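Local coordinates for kojibiose phosphorylase (Gut metagenome, PDB 6W0P), which belongs to glycoside hydrolase family 65, with an N-terminal beta-rich domain, a central helical catalytic domain and a small C-terminal beta domain, at residues T248-D256 and I269-F280; M674-G682 and P694-F705. All blocks are in the same frame, centred on the assembly; numbering follows the deposited sequence.

Interaction 1 of 2, residues T248-D256 and I269-F280; sequences TRYVTNIID and IALTKLKEASKF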
loop_
_atom_site.group_PDB
_atom_site.type_symbol
_atom_site.label_atom_id
_atom_site.label_comp_id
_atom_site.label_asym_id
_atom_site.label_seq_id
_atom_site.Cartn_x
_atom_site.Cartn_y
_atom_site.Cartn_z
ATOM N N THR A 248 18.127 -39.029 30.594
ATOM C CA THR A 248 17.487 -38.962 29.257
ATOM C C THR A 248 16.053 -38.464 29.415
ATOM O O THR A 248 15.317 -39.061 30.213
ATOM C CB THR A 248 17.537 -40.323 28.562
ATOM O OG1 THR A 248 18.918 -40.670 28.564
ATOM C CG2 THR A 248 16.963 -40.292 27.165
ATOM N N ARG A 249 15.705 -37.394 28.702
ATOM C CA ARG A 249 14.321 -36.892 28.561
ATOM C C ARG A 249 13.705 -37.403 27.250
ATOM O O ARG A 249 14.277 -37.114 26.166
ATOM C CB ARG A 249 14.301 -35.365 28.555
ATOM C CG ARG A 249 12.910 -34.806 28.783
ATOM C CD ARG A 249 12.654 -33.525 28.034
ATOM N NE ARG A 249 13.597 -32.461 28.361
ATOM C CZ ARG A 249 13.263 -31.263 28.812
ATOM N NH1 ARG A 249 12.001 -30.977 29.055
ATOM N NH2 ARG A 249 14.188 -30.336 29.000
ATOM N N TYR A 250 12.572 -38.104 27.364
ATOM C CA TYR A 250 11.676 -38.499 26.251
ATOM C C TYR A 250 10.526 -37.498 26.183
ATOM O O TYR A 250 9.905 -37.215 27.238
ATOM C CB TYR A 250 11.163 -39.921 26.464
ATOM C CG TYR A 250 12.271 -40.927 26.626
ATOM C CD1 TYR A 250 12.833 -41.158 27.866
ATOM C CD2 TYR A 250 12.790 -41.627 25.542
ATOM C CE1 TYR A 250 13.856 -42.077 28.039
ATOM C CE2 TYR A 250 13.833 -42.535 25.696
ATOM C CZ TYR A 250 14.365 -42.769 26.955
ATOM O OH TYR A 250 15.366 -43.665 27.187
ATOM N N VAL A 251 10.273 -36.956 24.994
ATOM C CA VAL A 251 9.138 -36.026 24.728
ATOM C C VAL A 251 8.242 -36.619 23.628
ATOM O O VAL A 251 8.777 -37.192 22.689
ATOM C CB VAL A 251 9.666 -34.629 24.350
ATOM C CG1 VAL A 251 8.543 -33.632 24.113
ATOM C CG2 VAL A 251 10.633 -34.104 25.399
ATOM N N THR A 252 6.922 -36.506 23.787
ATOM C CA THR A 252 5.899 -36.773 22.748
ATOM C C THR A 252 4.961 -35.562 22.681
ATOM O O THR A 252 4.530 -35.098 23.723
ATOM C CB THR A 252 5.187 -38.106 22.983
ATOM O OG1 THR A 252 6.165 -39.136 22.832
ATOM C CG2 THR A 252 4.048 -38.328 22.016
ATOM N N ASN A 253 4.767 -35.017 21.477
ATOM C CA ASN A 253 3.877 -33.871 21.186
ATOM C C ASN A 253 2.811 -34.399 20.232
ATOM O O ASN A 253 3.196 -34.922 19.146
ATOM C CB ASN A 253 4.682 -32.688 20.647
ATOM C CG ASN A 253 5.671 -32.160 21.663
ATOM O OD1 ASN A 253 5.284 -31.733 22.746
ATOM N ND2 ASN A 253 6.943 -32.186 21.345
ATOM N N ILE A 254 1.539 -34.354 20.643
ATOM C CA ILE A 254 0.392 -34.767 19.786
ATOM C C ILE A 254 -0.420 -33.512 19.464
ATOM O O ILE A 254 -0.932 -32.866 20.410
ATOM C CB ILE A 254 -0.469 -35.865 20.441
ATOM C CG1 ILE A 254 0.362 -37.061 20.903
ATOM C CG2 ILE A 254 -1.561 -36.299 19.475
ATOM C CD1 ILE A 254 1.041 -37.825 19.767
ATOM N N ILE A 255 -0.550 -33.199 18.178
ATOM C CA ILE A 255 -1.235 -31.967 17.703
ATOM C C ILE A 255 -2.557 -32.374 17.052
ATOM O O ILE A 255 -2.644 -33.501 16.540
ATOM C CB ILE A 255 -0.343 -31.160 16.736
ATOM C CG1 ILE A 255 -0.115 -31.891 15.412
ATOM C CG2 ILE A 255 0.967 -30.801 17.400
ATOM C CD1 ILE A 255 0.575 -31.051 14.370
ATOM N N ASP A 256 -3.547 -31.483 17.104
ATOM C CA ASP A 256 -4.786 -31.583 16.296
ATOM C C ASP A 256 -4.929 -30.275 15.509
ATOM O O ASP A 256 -5.380 -29.260 16.097
ATOM C CB ASP A 256 -6.015 -31.878 17.161
ATOM C CG ASP A 256 -7.294 -31.946 16.347
ATOM O OD1 ASP A 256 -7.198 -32.174 15.123
ATOM O OD2 ASP A 256 -8.366 -31.744 16.937
ATOM N N ILE A 269 -3.118 -41.033 23.757
ATOM C CA ILE A 269 -2.185 -41.336 22.632
ATOM C C ILE A 269 -0.789 -40.822 23.016
ATOM O O ILE A 269 0.176 -41.594 22.911
ATOM C CB ILE A 269 -2.689 -40.748 21.304
ATOM C CG1 ILE A 269 -4.029 -41.375 20.903
ATOM C CG2 ILE A 269 -1.632 -40.902 20.217
ATOM C CD1 ILE A 269 -4.826 -40.545 19.903
ATOM N N ALA A 270 -0.692 -39.598 23.528
ATOM C CA ALA A 270 0.613 -38.996 23.872
ATOM C C ALA A 270 1.325 -39.886 24.901
ATOM O O ALA A 270 2.514 -40.225 24.680
ATOM C CB ALA A 270 0.435 -37.581 24.348
ATOM N N LEU A 271 0.620 -40.300 25.957
ATOM C CA LEU A 271 1.216 -41.094 27.064
ATOM C C LEU A 271 1.613 -42.490 26.588
ATOM O O LEU A 271 2.661 -42.976 27.059
ATOM C CB LEU A 271 0.223 -41.173 28.222
ATOM C CG LEU A 271 0.058 -39.882 29.009
ATOM C CD1 LEU A 271 -0.723 -40.139 30.290
ATOM C CD2 LEU A 271 1.409 -39.262 29.315
ATOM N N THR A 272 0.802 -43.115 25.728
ATOM C CA THR A 272 1.073 -44.463 25.151
ATOM C C THR A 272 2.374 -44.416 24.335
ATOM O O THR A 272 3.253 -45.284 24.557
ATOM C CB THR A 272 -0.113 -44.976 24.325
ATOM O OG1 THR A 272 -1.288 -44.892 25.136
ATOM C CG2 THR A 272 0.078 -46.398 23.849
ATOM N N LYS A 273 2.532 -43.429 23.447
ATOM C CA LYS A 273 3.755 -43.309 22.603
ATOM C C LYS A 273 4.956 -42.907 23.471
ATOM O O LYS A 273 6.027 -43.501 23.305
ATOM C CB LYS A 273 3.498 -42.338 21.446
ATOM C CG LYS A 273 2.830 -42.965 20.226
ATOM C CD LYS A 273 2.010 -41.969 19.441
ATOM C CE LYS A 273 1.158 -42.597 18.359
ATOM N NZ LYS A 273 1.786 -42.417 17.038
ATOM N N LEU A 274 4.797 -41.944 24.386
ATOM C CA LEU A 274 5.883 -41.561 25.327
ATOM C C LEU A 274 6.428 -42.822 26.010
ATOM O O LEU A 274 7.665 -43.016 26.010
ATOM C CB LEU A 274 5.340 -40.581 26.370
ATOM C CG LEU A 274 6.385 -40.075 27.366
ATOM C CD1 LEU A 274 7.497 -39.309 26.655
ATOM C CD2 LEU A 274 5.740 -39.224 28.447
ATOM N N LYS A 275 5.518 -43.655 26.527
ATOM C CA LYS A 275 5.810 -44.933 27.234
ATOM C C LYS A 275 6.594 -45.868 26.304
ATOM O O LYS A 275 7.699 -46.302 26.700
ATOM C CB LYS A 275 4.499 -45.552 27.753
ATOM C CG LYS A 275 4.610 -46.925 28.399
ATOM C CD LYS A 275 5.653 -46.994 29.502
ATOM C CE LYS A 275 5.645 -48.315 30.248
ATOM N NZ LYS A 275 6.928 -48.536 30.957
ATOM N N GLU A 276 6.073 -46.150 25.105
ATOM C CA GLU A 276 6.760 -47.018 24.102
ATOM C C GLU A 276 8.176 -46.468 23.871
ATOM O O GLU A 276 9.128 -47.265 23.935
ATOM C CB GLU A 276 5.965 -47.118 22.794
ATOM C CG GLU A 276 5.020 -48.321 22.735
ATOM C CD GLU A 276 3.616 -48.086 22.170
ATOM O OE1 GLU A 276 2.718 -48.913 22.478
ATOM O OE2 GLU A 276 3.404 -47.080 21.425
ATOM N N ALA A 277 8.314 -45.152 23.687
ATOM C CA ALA A 277 9.594 -44.494 23.321
ATOM C C ALA A 277 10.603 -44.632 24.464
ATOM O O ALA A 277 11.812 -44.790 24.172
ATOM C CB ALA A 277 9.372 -43.045 22.959
ATOM N N SER A 278 10.111 -44.621 25.706
ATOM C CA SER A 278 10.948 -44.648 26.928
ATOM C C SER A 278 11.649 -46.002 27.073
ATOM O O SER A 278 12.543 -46.100 27.911
ATOM C CB SER A 278 10.152 -44.280 28.168
ATOM O OG SER A 278 9.179 -45.260 28.474
ATOM N N LYS A 279 11.276 -47.009 26.289
ATOM C CA LYS A 279 11.920 -48.350 26.363
ATOM C C LYS A 279 13.314 -48.322 25.713
ATOM O O LYS A 279 14.092 -49.247 25.985
ATOM C CB LYS A 279 11.070 -49.423 25.684
ATOM C CG LYS A 279 9.612 -49.475 26.110
ATOM C CD LYS A 279 9.387 -49.877 27.536
ATOM C CE LYS A 279 8.007 -50.466 27.734
ATOM N NZ LYS A 279 7.845 -51.739 26.983
ATOM N N PHE A 280 13.624 -47.308 24.894
ATOM C CA PHE A 280 14.868 -47.239 24.083
ATOM C C PHE A 280 15.820 -46.228 24.716
ATOM O O PHE A 280 15.368 -45.125 25.105
ATOM C CB PHE A 280 14.538 -46.904 22.629
ATOM C CG PHE A 280 13.574 -47.884 22.016
ATOM C CD1 PHE A 280 13.999 -49.152 21.653
ATOM C CD2 PHE A 280 12.224 -47.571 21.894
ATOM C CE1 PHE A 280 13.103 -50.073 21.130
ATOM C CE2 PHE A 280 11.326 -48.491 21.374
ATOM C CZ PHE A 280 11.769 -49.743 20.995
#
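The ring of Y250 carries S278 CA on one face and F280 O at its edge. S278 CA sits almost over the ring centre, 3.7 Å from the centroid and 7° off the normal, a CH-pi contact. F280 O lies near the ring plane and takes a short hydrogen bond of 2.5 Å from Y250 OH, which approaches tilted 31° from the carbonyl plane. With CG anti to its own carbonyl carbon (chi1 -56°), the tyrosine lays its ring beside its backbone N, where S278 CA covers it. The bond to F280 O ties the strand to the type I turn A277-F280 that follows the helix. S278 OG folds back and donates to K275 O. L274 CD1 packs against Y250 CB at 3.7 Å. Further along the strand, T252 places its methyl against the helix backbone, CG2 3.6 Å from A270 O, while its hydroxyl is hydrogen-bonded to N152. I254 then closes the row: its CG1 presses on A270 CB at 3.5 Å, tighter than usual for two carbons, and CD1 meets I269 CG2, the two isoleucines crossing at about a right angle. The 269-277 part of the helix thus runs roughly antiparallel to 248-256, across one face of the ten-stranded antiparallel sheet. L274 and A277 also touch the flanking strands 210-217 and 152-161, and L285 of helix 282-300 packs on Y250 and F280.

Interaction 2 of 2, residues M674-G682 and P694-F705; sequences MNIVYGFGG and PTSNKNWNYYQF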
loop_
_atom_site.group_PDB
_atom_site.type_symbol
_atom_site.label_atom_id
_atom_site.label_comp_id
_atom_site.label_asym_id
_atom_site.label_seq_id
_atom_site.Cartn_x
_atom_site.Cartn_y
_atom_site.Cartn_z
ATOM N N MET A 674 19.721 -28.587 -7.471
ATOM C CA MET A 674 19.265 -28.308 -8.853
ATOM C C MET A 674 20.449 -27.889 -9.725
ATOM O O MET A 674 20.572 -28.431 -10.845
ATOM C CB MET A 674 18.252 -27.166 -8.857
ATOM C CG MET A 674 17.074 -27.455 -7.991
ATOM S SD MET A 674 15.815 -28.132 -9.024
ATOM C CE MET A 674 15.172 -26.650 -9.784
ATOM N N ASN A 675 21.242 -26.925 -9.232
ATOM C CA ASN A 675 22.441 -26.408 -9.934
ATOM C C ASN A 675 23.373 -27.584 -10.266
ATOM O O ASN A 675 23.976 -27.564 -11.373
ATOM C CB ASN A 675 23.177 -25.311 -9.170
ATOM C CG ASN A 675 23.853 -24.314 -10.093
ATOM O OD1 ASN A 675 23.931 -23.133 -9.760
ATOM N ND2 ASN A 675 24.382 -24.777 -11.228
ATOM N N ILE A 676 23.483 -28.580 -9.379
ATOM C CA ILE A 676 24.415 -29.733 -9.593
ATOM C C ILE A 676 23.801 -30.689 -10.632
ATOM O O ILE A 676 24.512 -30.982 -11.621
ATOM C CB ILE A 676 24.787 -30.415 -8.262
ATOM C CG1 ILE A 676 25.707 -29.506 -7.430
ATOM C CG2 ILE A 676 25.401 -31.783 -8.531
ATOM C CD1 ILE A 676 26.030 -30.018 -6.009
ATOM N N VAL A 677 22.526 -31.078 -10.482
ATOM C CA VAL A 677 21.919 -32.197 -11.271
ATOM C C VAL A 677 21.318 -31.690 -12.596
ATOM O O VAL A 677 21.592 -32.322 -13.643
ATOM C CB VAL A 677 20.919 -33.007 -10.434
ATOM C CG1 VAL A 677 20.209 -34.053 -11.259
ATOM C CG2 VAL A 677 21.598 -33.679 -9.256
ATOM N N TYR A 678 20.546 -30.612 -12.601
ATOM C CA TYR A 678 20.043 -29.983 -13.848
ATOM C C TYR A 678 21.169 -29.220 -14.556
ATOM O O TYR A 678 21.169 -29.170 -15.790
ATOM C CB TYR A 678 18.864 -29.050 -13.588
ATOM C CG TYR A 678 17.574 -29.763 -13.286
ATOM C CD1 TYR A 678 16.968 -30.582 -14.226
ATOM C CD2 TYR A 678 16.938 -29.610 -12.067
ATOM C CE1 TYR A 678 15.778 -31.248 -13.961
ATOM C CE2 TYR A 678 15.743 -30.259 -11.789
ATOM C CZ TYR A 678 15.173 -31.096 -12.731
ATOM O OH TYR A 678 13.979 -31.692 -12.458
ATOM N N GLY A 679 22.085 -28.638 -13.782
ATOM C CA GLY A 679 23.151 -27.759 -14.286
ATOM C C GLY A 679 24.319 -28.566 -14.805
ATOM O O GLY A 679 24.321 -28.901 -16.003
ATOM N N PHE A 680 25.291 -28.845 -13.946
ATOM C CA PHE A 680 26.514 -29.575 -14.334
ATOM C C PHE A 680 26.115 -30.928 -14.915
ATOM O O PHE A 680 26.698 -31.275 -15.924
ATOM C CB PHE A 680 27.492 -29.662 -13.170
ATOM C CG PHE A 680 28.022 -28.320 -12.732
ATOM C CD1 PHE A 680 28.760 -27.526 -13.598
ATOM C CD2 PHE A 680 27.774 -27.842 -11.462
ATOM C CE1 PHE A 680 29.229 -26.284 -13.199
ATOM C CE2 PHE A 680 28.249 -26.606 -11.067
ATOM C CZ PHE A 680 28.959 -25.826 -11.932
ATOM N N GLY A 681 25.136 -31.629 -14.342
ATOM C CA GLY A 681 24.712 -32.964 -14.815
ATOM C C GLY A 681 23.933 -32.909 -16.122
ATOM O O GLY A 681 23.932 -33.920 -16.839
ATOM N N GLY A 682 23.292 -31.782 -16.437
ATOM C CA GLY A 682 22.426 -31.620 -17.624
ATOM C C GLY A 682 21.237 -32.570 -17.615
ATOM O O GLY A 682 20.743 -32.911 -18.680
ATOM N N PRO A 694 26.759 -34.143 -18.959
ATOM C CA PRO A 694 27.616 -33.716 -17.858
ATOM C C PRO A 694 28.774 -32.798 -18.287
ATOM O O PRO A 694 29.490 -33.109 -19.227
ATOM C CB PRO A 694 28.095 -35.041 -17.246
ATOM C CG PRO A 694 27.058 -36.044 -17.680
ATOM C CD PRO A 694 26.697 -35.601 -19.084
ATOM N N THR A 695 28.894 -31.665 -17.591
ATOM C CA THR A 695 29.970 -30.659 -17.773
ATOM C C THR A 695 30.692 -30.488 -16.433
ATOM O O THR A 695 30.214 -31.024 -15.423
ATOM C CB THR A 695 29.393 -29.353 -18.332
ATOM O OG1 THR A 695 28.283 -28.958 -17.520
ATOM C CG2 THR A 695 28.954 -29.482 -19.776
ATOM N N SER A 696 31.804 -29.769 -16.432
ATOM C CA SER A 696 32.777 -29.732 -15.312
ATOM C C SER A 696 32.495 -28.509 -14.441
ATOM O O SER A 696 32.187 -27.431 -14.999
ATOM C CB SER A 696 34.199 -29.689 -15.837
ATOM O OG SER A 696 34.512 -30.864 -16.569
ATOM N N ASN A 697 32.626 -28.676 -13.127
ATOM C CA ASN A 697 32.859 -27.558 -12.179
ATOM C C ASN A 697 34.378 -27.408 -12.049
ATOM O O ASN A 697 35.007 -28.387 -11.627
ATOM C CB ASN A 697 32.179 -27.819 -10.843
ATOM C CG ASN A 697 32.316 -26.671 -9.865
ATOM O OD1 ASN A 697 33.337 -26.001 -9.849
ATOM N ND2 ASN A 697 31.303 -26.447 -9.039
ATOM N N LYS A 698 34.931 -26.250 -12.407
ATOM C CA LYS A 698 36.404 -26.014 -12.520
ATOM C C LYS A 698 37.083 -26.356 -11.190
ATOM O O LYS A 698 38.181 -26.869 -11.224
ATOM C CB LYS A 698 36.717 -24.578 -12.993
ATOM C CG LYS A 698 36.971 -23.529 -11.914
ATOM C CD LYS A 698 36.335 -22.170 -12.186
ATOM C CE LYS A 698 36.503 -21.189 -11.036
ATOM N NZ LYS A 698 35.463 -20.127 -11.057
ATOM N N ASN A 699 36.385 -26.146 -10.078
ATOM C CA ASN A 699 36.878 -26.341 -8.690
ATOM C C ASN A 699 36.839 -27.809 -8.253
ATOM O O ASN A 699 37.350 -28.089 -7.151
ATOM C CB ASN A 699 36.038 -25.513 -7.713
ATOM C CG ASN A 699 36.094 -24.036 -8.041
ATOM O OD1 ASN A 699 37.173 -23.485 -8.252
ATOM N ND2 ASN A 699 34.942 -23.395 -8.105
ATOM N N TRP A 700 36.206 -28.716 -8.997
ATOM C CA TRP A 700 36.031 -30.122 -8.533
ATOM C C TRP A 700 36.762 -31.095 -9.472
ATOM O O TRP A 700 36.512 -31.050 -10.692
ATOM C CB TRP A 700 34.554 -30.522 -8.428
ATOM C CG TRP A 700 33.662 -29.634 -7.615
ATOM C CD1 TRP A 700 34.023 -28.804 -6.600
ATOM C CD2 TRP A 700 32.229 -29.533 -7.722
ATOM N NE1 TRP A 700 32.925 -28.158 -6.109
ATOM C CE2 TRP A 700 31.808 -28.588 -6.767
ATOM C CE3 TRP A 700 31.267 -30.137 -8.533
ATOM C CZ2 TRP A 700 30.468 -28.242 -6.587
ATOM C CZ3 TRP A 700 29.947 -29.784 -8.371
ATOM C CH2 TRP A 700 29.550 -28.835 -7.418
ATOM N N ASN A 701 37.525 -32.023 -8.893
ATOM C CA ASN A 701 38.151 -33.177 -9.600
ATOM C C ASN A 701 37.042 -34.083 -10.131
ATOM O O ASN A 701 37.061 -34.397 -11.300
ATOM C CB ASN A 701 39.083 -33.969 -8.681
ATOM C CG ASN A 701 40.233 -33.119 -8.191
ATOM O OD1 ASN A 701 40.739 -32.290 -8.959
ATOM N ND2 ASN A 701 40.625 -33.296 -6.929
ATOM N N TYR A 702 36.067 -34.420 -9.300
ATOM C CA TYR A 702 34.859 -35.152 -9.722
ATOM C C TYR A 702 33.695 -34.732 -8.838
ATOM O O TYR A 702 33.913 -34.161 -7.757
ATOM C CB TYR A 702 35.125 -36.659 -9.738
ATOM C CG TYR A 702 35.259 -37.391 -8.423
ATOM C CD1 TYR A 702 34.146 -37.661 -7.630
ATOM C CD2 TYR A 702 36.488 -37.905 -8.002
ATOM C CE1 TYR A 702 34.260 -38.358 -6.433
ATOM C CE2 TYR A 702 36.616 -38.623 -6.821
ATOM C CZ TYR A 702 35.497 -38.848 -6.040
ATOM O OH TYR A 702 35.592 -39.570 -4.887
ATOM N N TYR A 703 32.481 -34.987 -9.312
ATOM C CA TYR A 703 31.257 -34.980 -8.485
ATOM C C TYR A 703 30.457 -36.229 -8.837
ATOM O O TYR A 703 30.619 -36.797 -9.958
ATOM C CB TYR A 703 30.437 -33.705 -8.694
ATOM C CG TYR A 703 29.988 -33.471 -10.109
ATOM C CD1 TYR A 703 30.781 -32.799 -11.019
ATOM C CD2 TYR A 703 28.747 -33.909 -10.540
ATOM C CE1 TYR A 703 30.366 -32.598 -12.328
ATOM C CE2 TYR A 703 28.303 -33.695 -11.834
ATOM C CZ TYR A 703 29.119 -33.041 -12.734
ATOM O OH TYR A 703 28.681 -32.842 -14.009
ATOM N N GLN A 704 29.586 -36.625 -7.916
ATOM C CA GLN A 704 28.720 -37.811 -8.092
ATOM C C GLN A 704 27.382 -37.488 -7.453
ATOM O O GLN A 704 27.401 -36.998 -6.305
ATOM C CB GLN A 704 29.382 -39.048 -7.483
ATOM C CG GLN A 704 28.572 -40.335 -7.603
ATOM C CD GLN A 704 29.336 -41.487 -6.997
ATOM O OE1 GLN A 704 30.266 -42.027 -7.590
ATOM N NE2 GLN A 704 28.964 -41.862 -5.792
ATOM N N PHE A 705 26.294 -37.743 -8.179
ATOM C CA PHE A 705 24.907 -37.585 -7.689
ATOM C C PHE A 705 24.144 -38.886 -7.915
ATOM O O PHE A 705 24.602 -39.714 -8.726
ATOM C CB PHE A 705 24.212 -36.384 -8.328
ATOM C CG PHE A 705 24.009 -36.435 -9.819
ATOM C CD1 PHE A 705 22.868 -36.999 -10.365
ATOM C CD2 PHE A 705 24.907 -35.812 -10.669
ATOM C CE1 PHE A 705 22.675 -37.015 -11.739
ATOM C CE2 PHE A 705 24.713 -35.832 -12.042
ATOM C CZ PHE A 705 23.597 -36.429 -12.572
HETATM O O HOH W 1 25.823 -29.749 -18.223
#
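F680 and N697 meet face to side chain: N697 CB lies over one face of the phenyl ring, toward its rim and 4.0 Å from the centroid, with the amide turned 35° from the ring plane. The F680 torsion (chi1 -65°) sets CG anti to the carbonyl carbon and holds the ring beside its own backbone N. W700 meets the same ring obliquely, six-membered ring to phenyl with planes at 64°, while W700 CH2 touches I676 CG1 at 3.9 Å, the two side chains at about a right angle. In Y703 and F705 the bond from CA to CB points toward the helix, and both hold CG between the backbone N and the carbonyl carbon. V677 CG2 lies over the F705 face, toward the rim, 3.7 Å from F705 CG, and F705 CE2 touches G681 CA at 4.0 Å. Y703 lays its CZ against F680 CB at 3.8 Å and donates from OH to T695 O, in the carbonyl plane. The backbone adds a nearly straight bond, T695 N to F680 O, 2.8 Å; a water joins G679 O to T695 OG1. N697 OD1 accepts from N699 N, forming an Asx turn within the type I turn N697-W700. Helix 674-680 is thus held against the 694-701 loop and against Y703 and F705, a junction between the helical catalytic domain of a family 65 enzyme and its C-terminal beta domain.

The two interactions lie in different parts of one chain, their centres 43 Å apart and their nearest atoms about 28 Å apart. They come in series: interaction 1 is complete before interaction 2 begins, and no strand or helix is shared. Interaction 1 seats helix 263-277 on the ten-stranded sheet of the N-terminal domain, ahead of the catalytic domain in sequence. Interaction 2 joins helix 666-680, the last helix of the chain, to the five-stranded sheet that contains strand 702-709, and so links the catalytic domain to the C-terminal one. In both, a helix and a strand close in sequence pack together, so each joint is made locally.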